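Local coordinates for protein ForH (Streptomyces kaniharaensis, PDB 6NKO) that probably takes part in formycin A biosynthesis and resembles the PurH-type AICAR transformylase/IMP cyclohydrolase enzymes of purine synthesis, at residues I157-P162 with L188-K193. Residues are numbered along the deposited sequence; the frame is centred on the assembly and turned at random.
Sequences IPLSDP and LALAEK
L190 and P158 lie at the middle of this contact, where strand 157-159 packs against the N-terminal part of helix 184-212; the short axes approach to 7.6 Å at a crossing angle of 45°. The CB of L190 sits 3.5 Å from P158 O and 4.1 Å from P158 CD, so the base of the leucine bears on both the carbonyl and the ring of the proline. With CG anti to its own carbonyl carbon (chi1 -74°), L190 carries its branched end past P158 O: CD1 reaches L159 CD2 at 4.1 Å and also touches I157 CG2. L159 has its CB turned away from the helix, yet its CD2 comes back to meet both methyls of L190. Next to CD in the proline ring, P158 CG rests against the helix backbone, 3.9 Å from A191 CA, with the methyl of A191 also close to the ring. One water links the two backbones, donating to P158 O and to L190 O, and so gives both carbonyls a polar partner within a buried interface. Beyond the strand, the fully extended K193 reaches D161 and forms a salt bridge, K193 NZ lying 2.9 Å from D161 OD2 and using the anti lone pair of that oxygen. D164 forms a second salt bridge with the same NZ, so two carboxylates hold the ammonium, which probably stabilises its charge. The strand is an outermost one of a parallel sheet, hydrogen-bonded along one side to strand 114-117, in the part of the chain related to the AICARFT/IMPCHase bienzyme family. Helix 184-212 packs against it here, while helix 141-151 covers P158 with L146, A149 and A150, and A150 also meets A191.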
ATOM      1  N   ILE A 157      -4.120   0.598   8.635  1.00 34.59           N
ATOM      2  CA  ILE A 157      -4.056  -0.857   8.566  1.00 38.78           C
ATOM      3  C   ILE A 157      -3.027  -1.232   7.502  1.00 38.03           C
ATOM      4  O   ILE A 157      -3.202  -0.851   6.334  1.00 33.83           O
ATOM      5  CB  ILE A 157      -5.422  -1.471   8.248  1.00 40.14           C
ATOM      6  CG1 ILE A 157      -6.426  -1.118   9.348  1.00 43.00           C
ATOM      7  CG2 ILE A 157      -5.298  -2.979   8.102  1.00 35.15           C
ATOM      8  CD1 ILE A 157      -7.859  -1.046   8.865  1.00 40.50           C
ATOM      9  N   PRO A 158      -1.959  -1.954   7.854  1.00 31.68           N
ATOM     10  CA  PRO A 158      -0.945  -2.314   6.858  1.00 38.59           C
ATOM     11  C   PRO A 158      -1.120  -3.733   6.338  1.00 41.37           C
ATOM     12  O   PRO A 158      -0.866  -4.697   7.066  1.00 44.76           O
ATOM     13  CB  PRO A 158       0.368  -2.165   7.636  1.00 34.77           C
ATOM     14  CG  PRO A 158      -0.038  -2.269   9.131  1.00 47.25           C
ATOM     15  CD  PRO A 158      -1.548  -2.354   9.207  1.00 35.50           C
ATOM     16  N   LEU A 159      -1.535  -3.881   5.085  1.00 30.23           N
ATOM     17  CA  LEU A 159      -1.790  -5.187   4.495  1.00 33.40           C
ATOM     18  C   LEU A 159      -0.801  -5.454   3.369  1.00 44.41           C
ATOM     19  O   LEU A 159      -0.516  -4.561   2.565  1.00 42.74           O
ATOM     20  CB  LEU A 159      -3.218  -5.285   3.961  1.00 31.42           C
ATOM     21  CG  LEU A 159      -4.315  -5.478   5.008  1.00 36.48           C
ATOM     22  CD1 LEU A 159      -5.675  -5.070   4.448  1.00 35.55           C
ATOM     23  CD2 LEU A 159      -4.348  -6.915   5.530  1.00 44.25           C
ATOM     24  N   SER A 160      -0.300  -6.688   3.303  1.00 36.44           N
ATOM     25  CA  SER A 160       0.621  -7.100   2.250  1.00 41.97           C
ATOM     26  C   SER A 160       0.254  -8.482   1.728  1.00 38.54           C
ATOM     27  O   SER A 160       0.044  -8.662   0.525  1.00 34.72           O
ATOM     28  CB  SER A 160       2.066  -7.098   2.760  1.00 42.40           C
ATOM     29  OG  SER A 160       2.990  -7.248   1.689  1.00 40.36           O
ATOM     30  N   ASP A 161       0.181  -9.453   2.628  1.00 35.50           N
ATOM     31  CA  ASP A 161      -0.130 -10.831   2.263  1.00 39.63           C
ATOM     32  C   ASP A 161      -1.594 -10.960   1.863  1.00 37.77           C
ATOM     33  O   ASP A 161      -2.479 -10.674   2.681  1.00 40.08           O
ATOM     34  CB  ASP A 161       0.188 -11.758   3.437  1.00 41.33           C
ATOM     35  CG  ASP A 161       0.114 -13.231   3.067  1.00 47.50           C
ATOM     36  OD1 ASP A 161      -0.076 -13.547   1.876  1.00 45.81           O
ATOM     37  OD2 ASP A 161       0.256 -14.076   3.975  1.00 54.06           O
ATOM     38  N   PRO A 162      -1.899 -11.388   0.633  1.00 40.92           N
ATOM     39  CA  PRO A 162      -3.307 -11.559   0.233  1.00 37.22           C
ATOM     40  C   PRO A 162      -4.083 -12.563   1.079  1.00 43.05           C
ATOM     41  O   PRO A 162      -5.311 -12.631   0.944  1.00 44.57           O
ATOM     42  CB  PRO A 162      -3.204 -12.028  -1.226  1.00 35.49           C
ATOM     43  CG  PRO A 162      -1.867 -11.529  -1.691  1.00 44.79           C
ATOM     44  CD  PRO A 162      -0.969 -11.598  -0.489  1.00 45.85           C
ATOM     45  N   LEU A 188      -0.914  -4.582  15.222  1.00 50.40           N
ATOM     46  CA  LEU A 188       0.508  -4.763  15.494  1.00 52.05           C
ATOM     47  C   LEU A 188       1.037  -6.038  14.847  1.00 49.93           C
ATOM     48  O   LEU A 188       2.168  -6.063  14.347  1.00 51.33           O
ATOM     49  CB  LEU A 188       0.758  -4.776  17.004  1.00 52.09           C
ATOM     50  CG  LEU A 188       2.054  -5.420  17.505  1.00 53.39           C
ATOM     51  CD1 LEU A 188       3.271  -4.595  17.104  1.00 53.79           C
ATOM     52  CD2 LEU A 188       2.002  -5.599  19.013  1.00 49.56           C
ATOM     53  N   ALA A 189       0.233  -7.104  14.841  1.00 42.20           N
ATOM     54  CA  ALA A 189       0.647  -8.334  14.173  1.00 47.17           C
ATOM     55  C   ALA A 189       0.829  -8.112  12.676  1.00 50.22           C
ATOM     56  O   ALA A 189       1.776  -8.632  12.074  1.00 45.14           O
ATOM     57  CB  ALA A 189      -0.372  -9.446  14.432  1.00 25.41           C
ATOM     58  N   LEU A 190      -0.071  -7.343  12.058  1.00 35.50           N
ATOM     59  CA  LEU A 190       0.091  -7.011  10.647  1.00 41.17           C
ATOM     60  C   LEU A 190       1.268  -6.071  10.431  1.00 55.13           C
ATOM     61  O   LEU A 190       1.950  -6.158   9.402  1.00 38.25           O
ATOM     62  CB  LEU A 190      -1.193  -6.384  10.102  1.00 32.65           C
ATOM     63  CG  LEU A 190      -2.383  -7.317   9.868  1.00 45.50           C
ATOM     64  CD1 LEU A 190      -3.644  -6.513   9.587  1.00 34.27           C
ATOM     65  CD2 LEU A 190      -2.097  -8.291   8.733  1.00 43.87           C
ATOM     66  N   ALA A 191       1.523  -5.175  11.387  1.00 41.37           N
ATOM     67  CA  ALA A 191       2.630  -4.237  11.248  1.00 44.97           C
ATOM     68  C   ALA A 191       3.969  -4.960  11.307  1.00 41.62           C
ATOM     69  O   ALA A 191       4.861  -4.704  10.490  1.00 45.64           O
ATOM     70  CB  ALA A 191       2.544  -3.159  12.328  1.00 41.26           C
ATOM     71  N   GLU A 192       4.123  -5.874  12.268  1.00 50.84           N
ATOM     72  CA  GLU A 192       5.341  -6.674  12.341  1.00 53.69           C
ATOM     73  C   GLU A 192       5.520  -7.516  11.086  1.00 38.94           C
ATOM     74  O   GLU A 192       6.639  -7.669  10.582  1.00 39.07           O
ATOM     75  CB  GLU A 192       5.306  -7.568  13.579  1.00 50.29           C
ATOM     76  CG  GLU A 192       6.473  -8.531  13.664  1.00 55.29           C
ATOM     77  CD  GLU A 192       6.059  -9.914  14.112  1.00 65.58           C
ATOM     78  OE1 GLU A 192       6.394 -10.292  15.254  1.00 58.39           O
ATOM     79  OE2 GLU A 192       5.403 -10.624  13.321  1.00 72.20           O
ATOM     80  N   LYS A 193       4.425  -8.074  10.570  1.00 37.62           N
ATOM     81  CA  LYS A 193       4.500  -8.860   9.345  1.00 42.81           C
ATOM     82  C   LYS A 193       4.899  -7.991   8.158  1.00 42.55           C
ATOM     83  O   LYS A 193       5.650  -8.435   7.281  1.00 39.01           O
ATOM     84  CB  LYS A 193       3.158  -9.546   9.093  1.00 34.72           C
ATOM     85  CG  LYS A 193       3.130 -10.459   7.888  1.00 37.10           C
ATOM     86  CD  LYS A 193       1.767 -11.112   7.738  1.00 42.73           C
ATOM     87  CE  LYS A 193       1.799 -12.220   6.704  1.00 35.85           C
ATOM     88  NZ  LYS A 193       0.496 -12.935   6.628  1.00 45.13           N
TER
HETATM   89  O   HOH W   1       0.750  -6.786   6.707  1.00 40.87           O